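Local atomic coordinates of protein STN1 (Saccharomyces cerevisiae, PDB entry 3K10), a protein that regulates telomere length and protects telomere ends, inhibiting the loading of telomerase through its interaction with CDC13. Residues S5-I10 with D63-L68; L9-L14 with L87-L92; N91-A96 with F136-K141; L151-I156 with H174-A179. One frame throughout, in Å; residues are numbered along the deposited sequence.

Interaction 1 of 4, residues S5-I10 with D63-L68; sequences SNLMLI and DLVNRL
L7 packs on L64, in the helical turn closed by the bond from N of R67 to O of D63, 2.9 Å; that turn spans L64 and V65, L68 follows it, and all three residues are presented to CD2 of L7. Across the contact itself the attraction is wholly apolar. With CG anti to the backbone N (chi1 173°), L7 extends from its helix so that CD2 becomes the knob around which the other helix gathers. This methyl lies 4.0 Å from CB of L64, 4.3 Å from CG2 of V65 and 3.9 Å from CD1 of L68. The same CD2 also rests 3.9 Å from the carbonyl O of L64, so the leucine tip touches backbone as well as side chains. L68 answers from its own helix with both branches: CD1 packs against the end of L7, while CD2 lies alongside CB of M8 at 4.4 Å, a looser touch beyond which the thioether of M8 turns away. The helix segments cross at 74°, with 10.0 Å between their axes, and all five touching residues are buried. In the first winged helix-turn-helix region, the contact thus joins the opening helix 4-12 to helix 53-69, which directly precedes the hairpin 75-78/83-85. Helix 28-44 covers a further side through V33 and L37 on L64, and L73 and I74, leading into that hairpin, pack on M8 and L68.

Interaction 2 of 4, residues L9-L14 with L87-L92; sequences LILLGL and LPLKNL
L89 drives one methyl, CD2, against the flank of the last helical turn of 9-12, and this is the buried, apolar part of the contact. CD2 lies 3.7 Å from the backbone N of L12 and 3.9 Å from CB of L11, with CB of L12 a little farther off at 4.3 Å. CG of L89 stands anti to the backbone N (chi1 -175°), which carries the branch straight across to the other helix. L12 returns the approach with its own CD2, which settles over the backbone of L89 and K90, 4.1 Å from the carbonyl O of L89. L11 and L89 are buried, and their meeting forms the inner half of the contact.

The outer half, shared by L12, K90 and L14, is more open to solvent. K90 runs along the end of helix 4-12 with its aliphatic chain, CE coming to 3.4 Å from the carbonyl O of L12; apart from this touch, the approaches here are longer. The bend at its last torsion (chi4 61°) curls NZ round to about 3.9 Å from O of both L11 and L12, too far to bond either, while NZ hydrogen-bonds to O of M16. A positive charge beside the C-terminal end of a helix is probably favourable electrostatically. L14 is the loose edge, its CB only at 4.5 Å from NZ of K90. The contact joins the two winged helix-turn-helix regions, pairing the first helix of one with helix 87-106 of the other. Helix 129-146 lies next to it, with E138 on L9 and R142 on L12, and L86 touches L14.

Interaction 3 of 4, residues N91-A96 with F136-K141; sequences NLFEYA and FKECLK
The methyl group of A96 sits almost exactly above the centre of the F136 ring, its CB 3.9 Å from the centroid and just 7° off the ring normal, a CH-pi contact of nearly ideal geometry. The backbone follows the side chain down onto the ring, CA of A96 lying 3.6 Å from CZ of F136. From the other helix the thiol of C139 reaches the same methyl, SG to CB of A96 at 3.4 Å, and also meets F93, 3.5 Å from its CD2. This sulfur-aromatic contact is oblique, SG standing 49° off the normal of the F93 ring. The axes of these segments of helices 87-106 and 129-146 run 9.4 Å apart and cross at 51°, consistent with the small side chain of A96 at the crossing. They are the first and last helices of the second winged helix-turn-helix region, the latter running directly into the wing. Without its ring, as with an alanine at F136, the methyl of A96 would lose its CH-pi partner, and a gap would probably open beside Y95, whose CD1 now approaches CZ of F136 at 4.2 Å. Elsewhere F136 packs on R99 and I100 of helix 87-106 and on I156 of the wing. At the far end of the contact, F93 turns an edge to the aliphatic part of E138, CZ and CG being 3.5 Å apart with CG in the ring plane. The chain of E138 bends just beyond this touch, taking its carboxylate away from the ring to a salt bridge with R142.

Interaction 4 of 4, residues L151-I156 with H174-A179; sequences LKNWWI and HLEYAA
E176 has its CG between the backbone N and the carbonyl carbon (chi1 73°), and from there its chain extends across the neighbouring strand to N153, whose own CG stands anti to its carbonyl carbon (chi1 -71°). The two side chains lie side by side, pointing the same way, and ND2 of N153 donates to OE2 of E176 at 2.6 Å in a nearly straight bond (175°). OE2 lies in the amide plane but is itself approached from the anti side, somewhat out of the carboxylate plane. The same oxygen has a long salt bridge to NZ of K152, 3.9 Å away, supplemented by a water bonded to both groups. The other carboxylate oxygen, OE1, sits at the edge of the W155 ring, 3.6 Å from CH2, with ring and carboxylate perpendicular. Replacing E176 by an alanine is likely to leave ND2 of N153 without its acceptor and NZ of K152 without its nearby opposite charge.

Beneath these side chains the backbone is irregular: O of E176 accepts N of K152 at 2.8 Å and, weakly, N of N153 at 3.3 Å. Regular antiparallel pairing resumes from N153 and E176 and continues through W155 and H174, with N of H174 2.6 Å from O of W155. CD1 of L151 meets CD2 of L175 at 3.8 Å, and L175, on the face it shares with W154, packs on L140 of helix 129-146. Two successive residues facing E176 define a classic beta bulge, set here in the hairpin 151-158/170-177 that forms the wing of the second winged helix-turn-helix region.

How the interactions relate
Interactions 1, 2 and 3 form a continuous chain of packing, with centres 10 Å apart at each step. Helix 4-12 serves the first two, which also meet where CD1 of L68 lies 3.4 Å from CD1 of L11; helix 87-106 serves the second and third, where CD2 of L12 is 3.5 Å from CD1 of F93. L9 adds a direct link from interaction 1 to interaction 3. Interaction 4 is more peripheral, its centre about 27 Å from that of interaction 1, but L140 ties it to interaction 3, CD1 reaching CE3 of W154 at 3.5 Å. Packing therefore runs from the first winged domain to the second wing, within the C-terminal region that seems to mediate telomere-specific function.

Interaction 1 of 4, residues S5-I10 with D63-L68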
# COMPACT_ATOMS: atom_id res chain seq x y z
N SER A 5 -5.85 -0.09 1.54
CA SER A 5 -5.44 0.35 0.21
C SER A 5 -5.74 1.84 0.18
O SER A 5 -4.92 2.65 -0.27
CB SER A 5 -6.25 -0.35 -0.88
OG SER A 5 -5.87 0.11 -2.17
N ASN A 6 -6.92 2.18 0.67
CA ASN A 6 -7.35 3.56 0.72
C ASN A 6 -6.40 4.34 1.64
O ASN A 6 -6.01 5.46 1.32
CB ASN A 6 -8.80 3.66 1.21
CG ASN A 6 -9.56 4.80 0.54
OD1 ASN A 6 -10.50 5.36 1.12
ND2 ASN A 6 -9.16 5.15 -0.68
N LEU A 7 -6.01 3.74 2.77
CA LEU A 7 -5.09 4.42 3.68
C LEU A 7 -3.73 4.47 3.01
O LEU A 7 -3.02 5.46 3.13
CB LEU A 7 -4.98 3.70 5.02
CG LEU A 7 -3.91 4.26 5.98
CD1 LEU A 7 -4.20 5.71 6.29
CD2 LEU A 7 -3.86 3.45 7.26
N MET A 8 -3.39 3.40 2.30
CA MET A 8 -2.10 3.35 1.60
C MET A 8 -1.96 4.58 0.71
O MET A 8 -0.94 5.26 0.73
CB MET A 8 -1.98 2.08 0.76
CG MET A 8 -0.73 2.05 -0.09
SD MET A 8 -0.37 0.45 -0.82
CE MET A 8 -1.47 0.49 -2.29
N LEU A 9 -3.00 4.87 -0.06
CA LEU A 9 -2.98 6.01 -0.96
C LEU A 9 -2.98 7.34 -0.20
O LEU A 9 -2.26 8.27 -0.58
CB LEU A 9 -4.18 5.94 -1.90
CG LEU A 9 -4.25 4.65 -2.71
CD1 LEU A 9 -5.31 4.79 -3.78
CD2 LEU A 9 -2.90 4.37 -3.35
N ILE A 10 -3.77 7.44 0.87
CA ILE A 10 -3.82 8.66 1.66
C ILE A 10 -2.39 9.02 2.02
O ILE A 10 -1.93 10.14 1.81
CB ILE A 10 -4.60 8.45 2.98
CG1 ILE A 10 -6.05 8.06 2.69
CG2 ILE A 10 -4.54 9.72 3.82
CD1 ILE A 10 -6.88 9.19 2.09
N ASP A 63 -5.06 -1.31 13.63
CA ASP A 63 -5.02 -2.47 12.75
C ASP A 63 -4.72 -2.01 11.31
O ASP A 63 -3.87 -2.59 10.62
CB ASP A 63 -6.37 -3.21 12.85
CG ASP A 63 -6.49 -4.35 11.85
OD1 ASP A 63 -5.50 -5.09 11.63
OD2 ASP A 63 -7.60 -4.53 11.30
N LEU A 64 -5.39 -0.96 10.87
CA LEU A 64 -5.14 -0.45 9.53
C LEU A 64 -3.69 -0.01 9.39
O LEU A 64 -3.08 -0.21 8.34
CB LEU A 64 -6.05 0.73 9.21
CG LEU A 64 -7.50 0.39 8.88
CD1 LEU A 64 -8.20 1.65 8.39
CD2 LEU A 64 -7.55 -0.71 7.81
N VAL A 65 -3.15 0.59 10.45
CA VAL A 65 -1.77 1.07 10.41
C VAL A 65 -0.75 -0.06 10.46
O VAL A 65 0.28 0.01 9.80
CB VAL A 65 -1.49 2.10 11.55
CG1 VAL A 65 -0.02 2.36 11.66
CG2 VAL A 65 -2.21 3.41 11.26
N ASN A 66 -1.04 -1.10 11.24
CA ASN A 66 -0.12 -2.23 11.34
C ASN A 66 -0.15 -3.05 10.07
O ASN A 66 0.84 -3.67 9.72
CB ASN A 66 -0.45 -3.11 12.55
CG ASN A 66 0.06 -2.51 13.88
OD1 ASN A 66 -0.47 -2.83 14.96
ND2 ASN A 66 1.09 -1.66 13.81
N ARG A 67 -1.28 -3.05 9.37
CA ARG A 67 -1.39 -3.81 8.13
C ARG A 67 -0.27 -3.39 7.18
O ARG A 67 0.32 -4.22 6.51
CB ARG A 67 -2.74 -3.57 7.46
CG ARG A 67 -3.91 -4.33 8.08
CD ARG A 67 -5.23 -4.09 7.34
NE ARG A 67 -6.30 -4.95 7.85
CZ ARG A 67 -7.54 -4.99 7.35
NH1 ARG A 67 -7.88 -4.23 6.32
NH2 ARG A 67 -8.44 -5.81 7.88
N LEU A 68 0.02 -2.09 7.16
CA LEU A 68 1.05 -1.53 6.29
C LEU A 68 2.47 -1.68 6.84
O LEU A 68 3.43 -1.82 6.08
CB LEU A 68 0.77 -0.05 6.07
CG LEU A 68 -0.63 0.30 5.60
CD1 LEU A 68 -0.75 1.81 5.53
CD2 LEU A 68 -0.90 -0.33 4.24

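Interaction 2 of 4, residues L9-L14 with L87-L92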
# COMPACT_ATOMS: atom_id res chain seq x y z
N LEU A 9 -3.00 4.87 -0.06
CA LEU A 9 -2.98 6.01 -0.96
C LEU A 9 -2.98 7.34 -0.20
O LEU A 9 -2.26 8.27 -0.58
CB LEU A 9 -4.18 5.94 -1.90
CG LEU A 9 -4.25 4.65 -2.71
CD1 LEU A 9 -5.31 4.79 -3.78
CD2 LEU A 9 -2.90 4.37 -3.35
N ILE A 10 -3.77 7.44 0.87
CA ILE A 10 -3.82 8.66 1.66
C ILE A 10 -2.39 9.02 2.02
O ILE A 10 -1.93 10.14 1.81
CB ILE A 10 -4.60 8.45 2.98
CG1 ILE A 10 -6.05 8.06 2.69
CG2 ILE A 10 -4.54 9.72 3.82
CD1 ILE A 10 -6.88 9.19 2.09
N LEU A 11 -1.68 8.04 2.55
CA LEU A 11 -0.30 8.23 2.93
C LEU A 11 0.52 8.56 1.69
O LEU A 11 1.11 9.63 1.61
CB LEU A 11 0.23 6.95 3.57
CG LEU A 11 -0.49 6.52 4.84
CD1 LEU A 11 -0.00 5.14 5.24
CD2 LEU A 11 -0.26 7.52 5.96
N LEU A 12 0.55 7.63 0.73
CA LEU A 12 1.31 7.83 -0.50
C LEU A 12 1.29 9.28 -0.96
O LEU A 12 2.33 9.82 -1.34
CB LEU A 12 0.79 6.90 -1.62
CG LEU A 12 1.43 6.94 -3.02
CD1 LEU A 12 0.95 8.18 -3.80
CD2 LEU A 12 2.96 6.94 -2.88
N GLY A 13 0.11 9.91 -0.92
CA GLY A 13 0.01 11.30 -1.34
C GLY A 13 -0.07 12.26 -0.17
O GLY A 13 -1.11 12.85 0.07
N LEU A 14 1.03 12.43 0.55
CA LEU A 14 1.01 13.30 1.71
C LEU A 14 2.03 14.41 1.69
O LEU A 14 1.84 15.43 2.35
CB LEU A 14 1.19 12.46 2.98
CG LEU A 14 0.21 12.73 4.11
CD1 LEU A 14 -1.22 12.52 3.63
CD2 LEU A 14 0.52 11.79 5.27
N LEU A 87 8.58 7.45 3.58
CA LEU A 87 9.47 7.30 2.43
C LEU A 87 9.50 5.90 1.79
O LEU A 87 9.49 5.78 0.56
CB LEU A 87 10.88 7.74 2.81
CG LEU A 87 10.95 9.21 3.21
CD1 LEU A 87 12.37 9.58 3.63
CD2 LEU A 87 10.50 10.06 2.03
N PRO A 88 9.54 4.84 2.61
CA PRO A 88 9.56 3.49 2.03
C PRO A 88 8.41 3.29 1.04
O PRO A 88 8.54 2.60 0.03
CB PRO A 88 9.43 2.59 3.25
CG PRO A 88 10.16 3.39 4.31
CD PRO A 88 9.61 4.78 4.07
N LEU A 89 7.28 3.91 1.34
CA LEU A 89 6.10 3.79 0.51
C LEU A 89 6.23 4.61 -0.76
O LEU A 89 5.82 4.17 -1.85
CB LEU A 89 4.85 4.23 1.28
CG LEU A 89 3.51 4.05 0.58
CD1 LEU A 89 3.31 2.58 0.17
CD2 LEU A 89 2.42 4.51 1.52
N LYS A 90 6.81 5.79 -0.63
CA LYS A 90 6.98 6.66 -1.77
C LYS A 90 8.07 6.15 -2.71
O LYS A 90 8.00 6.36 -3.91
CB LYS A 90 7.30 8.09 -1.31
CG LYS A 90 6.12 8.76 -0.63
CD LYS A 90 6.35 10.26 -0.49
CE LYS A 90 5.16 10.96 0.13
NZ LYS A 90 4.91 10.42 1.48
N ASN A 91 9.06 5.46 -2.16
CA ASN A 91 10.13 4.92 -2.98
C ASN A 91 9.68 3.66 -3.67
O ASN A 91 10.03 3.41 -4.83
CB ASN A 91 11.35 4.60 -2.12
CG ASN A 91 12.04 5.84 -1.64
OD1 ASN A 91 12.44 6.68 -2.43
ND2 ASN A 91 12.18 5.97 -0.33
N LEU A 92 8.91 2.86 -2.95
CA LEU A 92 8.42 1.63 -3.50
C LEU A 92 7.49 1.96 -4.66
O LEU A 92 7.45 1.23 -5.65
CB LEU A 92 7.72 0.84 -2.40
CG LEU A 92 7.69 -0.69 -2.56
CD1 LEU A 92 8.98 -1.21 -3.15
CD2 LEU A 92 7.45 -1.31 -1.19

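Interaction 3 of 4, residues N91-A96 with F136-K141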
# COMPACT_ATOMS: atom_id res chain seq x y z
N ASN A 91 9.06 5.46 -2.16
CA ASN A 91 10.13 4.92 -2.98
C ASN A 91 9.68 3.66 -3.67
O ASN A 91 10.03 3.41 -4.83
CB ASN A 91 11.35 4.60 -2.12
CG ASN A 91 12.04 5.84 -1.64
OD1 ASN A 91 12.44 6.68 -2.43
ND2 ASN A 91 12.18 5.97 -0.33
N LEU A 92 8.91 2.86 -2.95
CA LEU A 92 8.42 1.63 -3.50
C LEU A 92 7.49 1.96 -4.66
O LEU A 92 7.45 1.23 -5.65
CB LEU A 92 7.72 0.84 -2.40
CG LEU A 92 7.69 -0.69 -2.56
CD1 LEU A 92 8.98 -1.21 -3.15
CD2 LEU A 92 7.45 -1.31 -1.19
N PHE A 93 6.76 3.07 -4.57
CA PHE A 93 5.85 3.45 -5.64
C PHE A 93 6.63 3.91 -6.84
O PHE A 93 6.33 3.54 -7.98
CB PHE A 93 4.93 4.58 -5.21
CG PHE A 93 3.49 4.18 -5.09
CD1 PHE A 93 3.00 3.64 -3.91
CD2 PHE A 93 2.64 4.29 -6.19
CE1 PHE A 93 1.67 3.21 -3.81
CE2 PHE A 93 1.32 3.86 -6.11
CZ PHE A 93 0.83 3.32 -4.91
N GLU A 94 7.64 4.73 -6.57
CA GLU A 94 8.51 5.28 -7.60
C GLU A 94 9.20 4.14 -8.34
O GLU A 94 9.24 4.12 -9.58
CB GLU A 94 9.55 6.18 -6.94
CG GLU A 94 10.34 7.03 -7.91
CD GLU A 94 11.35 7.90 -7.20
OE1 GLU A 94 10.93 8.72 -6.34
OE2 GLU A 94 12.56 7.75 -7.50
N TYR A 95 9.75 3.20 -7.58
CA TYR A 95 10.43 2.02 -8.15
C TYR A 95 9.45 1.25 -9.04
O TYR A 95 9.83 0.75 -10.11
CB TYR A 95 10.93 1.12 -7.01
CG TYR A 95 11.61 -0.18 -7.43
CD1 TYR A 95 10.87 -1.32 -7.77
CD2 TYR A 95 13.00 -0.28 -7.44
CE1 TYR A 95 11.50 -2.53 -8.10
CE2 TYR A 95 13.64 -1.48 -7.76
CZ TYR A 95 12.90 -2.59 -8.09
OH TYR A 95 13.57 -3.76 -8.40
N ALA A 96 8.20 1.14 -8.60
CA ALA A 96 7.18 0.44 -9.37
C ALA A 96 7.08 1.17 -10.70
O ALA A 96 7.41 0.61 -11.74
CB ALA A 96 5.84 0.48 -8.64
N PHE A 136 2.53 -2.46 -6.97
CA PHE A 136 2.47 -2.61 -8.43
C PHE A 136 1.04 -2.66 -8.97
O PHE A 136 0.79 -2.24 -10.10
CB PHE A 136 3.21 -3.85 -8.89
CG PHE A 136 4.68 -3.62 -9.09
CD1 PHE A 136 5.55 -3.61 -8.00
CD2 PHE A 136 5.19 -3.39 -10.36
CE1 PHE A 136 6.92 -3.37 -8.18
CE2 PHE A 136 6.56 -3.14 -10.55
CZ PHE A 136 7.43 -3.12 -9.46
N LYS A 137 0.12 -3.18 -8.16
CA LYS A 137 -1.29 -3.28 -8.53
C LYS A 137 -1.83 -1.87 -8.75
O LYS A 137 -2.50 -1.58 -9.74
CB LYS A 137 -2.08 -3.95 -7.39
CG LYS A 137 -2.63 -5.36 -7.63
CD LYS A 137 -2.98 -6.01 -6.27
CE LYS A 137 -3.89 -7.25 -6.35
NZ LYS A 137 -3.38 -8.37 -7.22
N GLU A 138 -1.53 -0.98 -7.81
CA GLU A 138 -2.00 0.38 -7.90
C GLU A 138 -1.35 1.09 -9.08
O GLU A 138 -2.03 1.80 -9.84
CB GLU A 138 -1.73 1.13 -6.59
CG GLU A 138 -2.21 2.59 -6.55
CD GLU A 138 -3.67 2.77 -6.95
OE1 GLU A 138 -4.54 2.02 -6.45
OE2 GLU A 138 -3.95 3.67 -7.76
N CYS A 139 -0.05 0.89 -9.26
CA CYS A 139 0.67 1.52 -10.35
C CYS A 139 0.18 1.05 -11.71
O CYS A 139 0.05 1.85 -12.62
CB CYS A 139 2.17 1.25 -10.24
SG CYS A 139 2.95 2.19 -8.91
N LEU A 140 -0.07 -0.24 -11.85
CA LEU A 140 -0.56 -0.74 -13.11
C LEU A 140 -1.95 -0.17 -13.36
O LEU A 140 -2.33 0.07 -14.50
CB LEU A 140 -0.59 -2.27 -13.11
CG LEU A 140 0.77 -2.94 -13.28
CD1 LEU A 140 0.69 -4.40 -12.85
CD2 LEU A 140 1.23 -2.82 -14.72
N LYS A 141 -2.71 0.05 -12.28
CA LYS A 141 -4.05 0.61 -12.43
C LYS A 141 -4.00 2.04 -12.96
O LYS A 141 -4.78 2.42 -13.83
CB LYS A 141 -4.80 0.59 -11.09
CG LYS A 141 -6.18 1.25 -11.19
CD LYS A 141 -6.74 1.71 -9.84
CE LYS A 141 -7.03 0.56 -8.89
NZ LYS A 141 -7.89 1.01 -7.75

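Interaction 4 of 4, residues L151-I156 with H174-A179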
# COMPACT_ATOMS: atom_id res chain seq x y z
N LEU A 151 -1.32 0.35 -22.82
CA LEU A 151 -1.60 -0.83 -22.01
C LEU A 151 -3.07 -1.28 -22.04
O LEU A 151 -3.95 -0.55 -21.60
CB LEU A 151 -1.20 -0.55 -20.56
CG LEU A 151 -1.29 -1.69 -19.54
CD1 LEU A 151 -0.26 -2.77 -19.87
CD2 LEU A 151 -1.04 -1.13 -18.15
N LYS A 152 -3.32 -2.50 -22.53
CA LYS A 152 -4.68 -2.99 -22.59
C LYS A 152 -5.12 -3.60 -21.26
O LYS A 152 -6.12 -3.18 -20.68
CB LYS A 152 -4.84 -4.04 -23.70
CG LYS A 152 -6.29 -4.18 -24.21
CD LYS A 152 -6.56 -5.53 -24.86
CE LYS A 152 -5.73 -5.75 -26.12
NZ LYS A 152 -5.76 -7.17 -26.56
N ASN A 153 -4.37 -4.59 -20.79
CA ASN A 153 -4.65 -5.28 -19.54
C ASN A 153 -3.35 -5.66 -18.82
O ASN A 153 -2.28 -5.55 -19.38
CB ASN A 153 -5.48 -6.55 -19.80
CG ASN A 153 -6.93 -6.25 -20.20
OD1 ASN A 153 -7.70 -5.63 -19.45
ND2 ASN A 153 -7.31 -6.69 -21.41
N TRP A 154 -3.47 -6.11 -17.58
CA TRP A 154 -2.31 -6.51 -16.80
C TRP A 154 -2.68 -7.52 -15.73
O TRP A 154 -3.82 -7.57 -15.28
CB TRP A 154 -1.65 -5.30 -16.14
CG TRP A 154 -2.54 -4.59 -15.13
CD1 TRP A 154 -3.26 -3.44 -15.33
CD2 TRP A 154 -2.79 -4.99 -13.77
NE1 TRP A 154 -3.94 -3.11 -14.18
CE2 TRP A 154 -3.67 -4.03 -13.21
CE3 TRP A 154 -2.35 -6.06 -12.97
CZ2 TRP A 154 -4.13 -4.12 -11.89
CZ3 TRP A 154 -2.80 -6.15 -11.65
CH2 TRP A 154 -3.68 -5.18 -11.13
N TRP A 155 -1.69 -8.31 -15.32
CA TRP A 155 -1.89 -9.32 -14.30
C TRP A 155 -0.60 -9.50 -13.50
O TRP A 155 0.51 -9.27 -14.00
CB TRP A 155 -2.25 -10.67 -14.95
CG TRP A 155 -3.60 -10.73 -15.65
CD1 TRP A 155 -4.81 -11.03 -15.09
CD2 TRP A 155 -3.85 -10.50 -17.05
NE1 TRP A 155 -5.80 -11.02 -16.05
CE2 TRP A 155 -5.24 -10.69 -17.26
CE3 TRP A 155 -3.04 -10.16 -18.15
CZ2 TRP A 155 -5.83 -10.55 -18.52
CZ3 TRP A 155 -3.63 -10.01 -19.40
CH2 TRP A 155 -5.02 -10.21 -19.58
N ILE A 156 -0.74 -9.91 -12.24
CA ILE A 156 0.42 -10.14 -11.41
C ILE A 156 0.33 -11.50 -10.75
O ILE A 156 -0.52 -11.74 -9.90
CB ILE A 156 0.56 -9.05 -10.32
CG1 ILE A 156 0.73 -7.68 -10.99
CG2 ILE A 156 1.74 -9.36 -9.42
CD1 ILE A 156 0.69 -6.53 -10.04
N HIS A 174 2.40 -9.39 -15.82
CA HIS A 174 1.88 -9.68 -17.14
C HIS A 174 1.35 -8.38 -17.73
O HIS A 174 0.60 -7.64 -17.08
CB HIS A 174 0.75 -10.71 -17.07
CG HIS A 174 1.21 -12.06 -16.64
ND1 HIS A 174 1.82 -12.95 -17.50
CD2 HIS A 174 1.17 -12.67 -15.43
CE1 HIS A 174 2.14 -14.05 -16.84
NE2 HIS A 174 1.75 -13.91 -15.58
N LEU A 175 1.74 -8.12 -18.97
CA LEU A 175 1.34 -6.91 -19.69
C LEU A 175 0.89 -7.28 -21.09
O LEU A 175 1.53 -8.11 -21.75
CB LEU A 175 2.53 -5.96 -19.79
CG LEU A 175 3.18 -5.62 -18.44
CD1 LEU A 175 4.64 -5.25 -18.63
CD2 LEU A 175 2.40 -4.51 -17.77
N GLU A 176 -0.22 -6.70 -21.53
CA GLU A 176 -0.69 -6.92 -22.90
C GLU A 176 -1.01 -5.53 -23.43
O GLU A 176 -1.67 -4.72 -22.76
CB GLU A 176 -1.89 -7.89 -22.97
CG GLU A 176 -3.24 -7.38 -22.50
CD GLU A 176 -4.36 -8.40 -22.79
OE1 GLU A 176 -4.03 -9.59 -23.00
OE2 GLU A 176 -5.55 -8.01 -22.80
N TYR A 177 -0.53 -5.25 -24.64
CA TYR A 177 -0.66 -3.93 -25.25
C TYR A 177 -1.80 -3.73 -26.27
O TYR A 177 -2.34 -4.70 -26.80
CB TYR A 177 0.71 -3.58 -25.84
CG TYR A 177 1.87 -3.80 -24.85
CD1 TYR A 177 2.43 -2.73 -24.15
CD2 TYR A 177 2.39 -5.07 -24.61
CE1 TYR A 177 3.49 -2.92 -23.22
CE2 TYR A 177 3.44 -5.28 -23.68
CZ TYR A 177 3.99 -4.19 -23.00
OH TYR A 177 5.02 -4.37 -22.09
N ALA A 178 -2.14 -2.46 -26.52
CA ALA A 178 -3.22 -2.07 -27.46
C ALA A 178 -2.79 -1.63 -28.89
O ALA A 178 -3.45 -1.99 -29.88
CB ALA A 178 -4.09 -0.98 -26.83
N ALA A 179 -1.72 -0.84 -28.99
CA ALA A 179 -1.19 -0.36 -30.29
C ALA A 179 0.33 -0.06 -30.20
O ALA A 179 1.15 -0.86 -30.75
CB ALA A 179 -1.96 0.93 -30.76
OXT ALA A 179 0.68 0.96 -29.57
O HOH W 1 -7.73 -8.56 -25.16
O HOH W 2 -2.68 -7.31 -25.92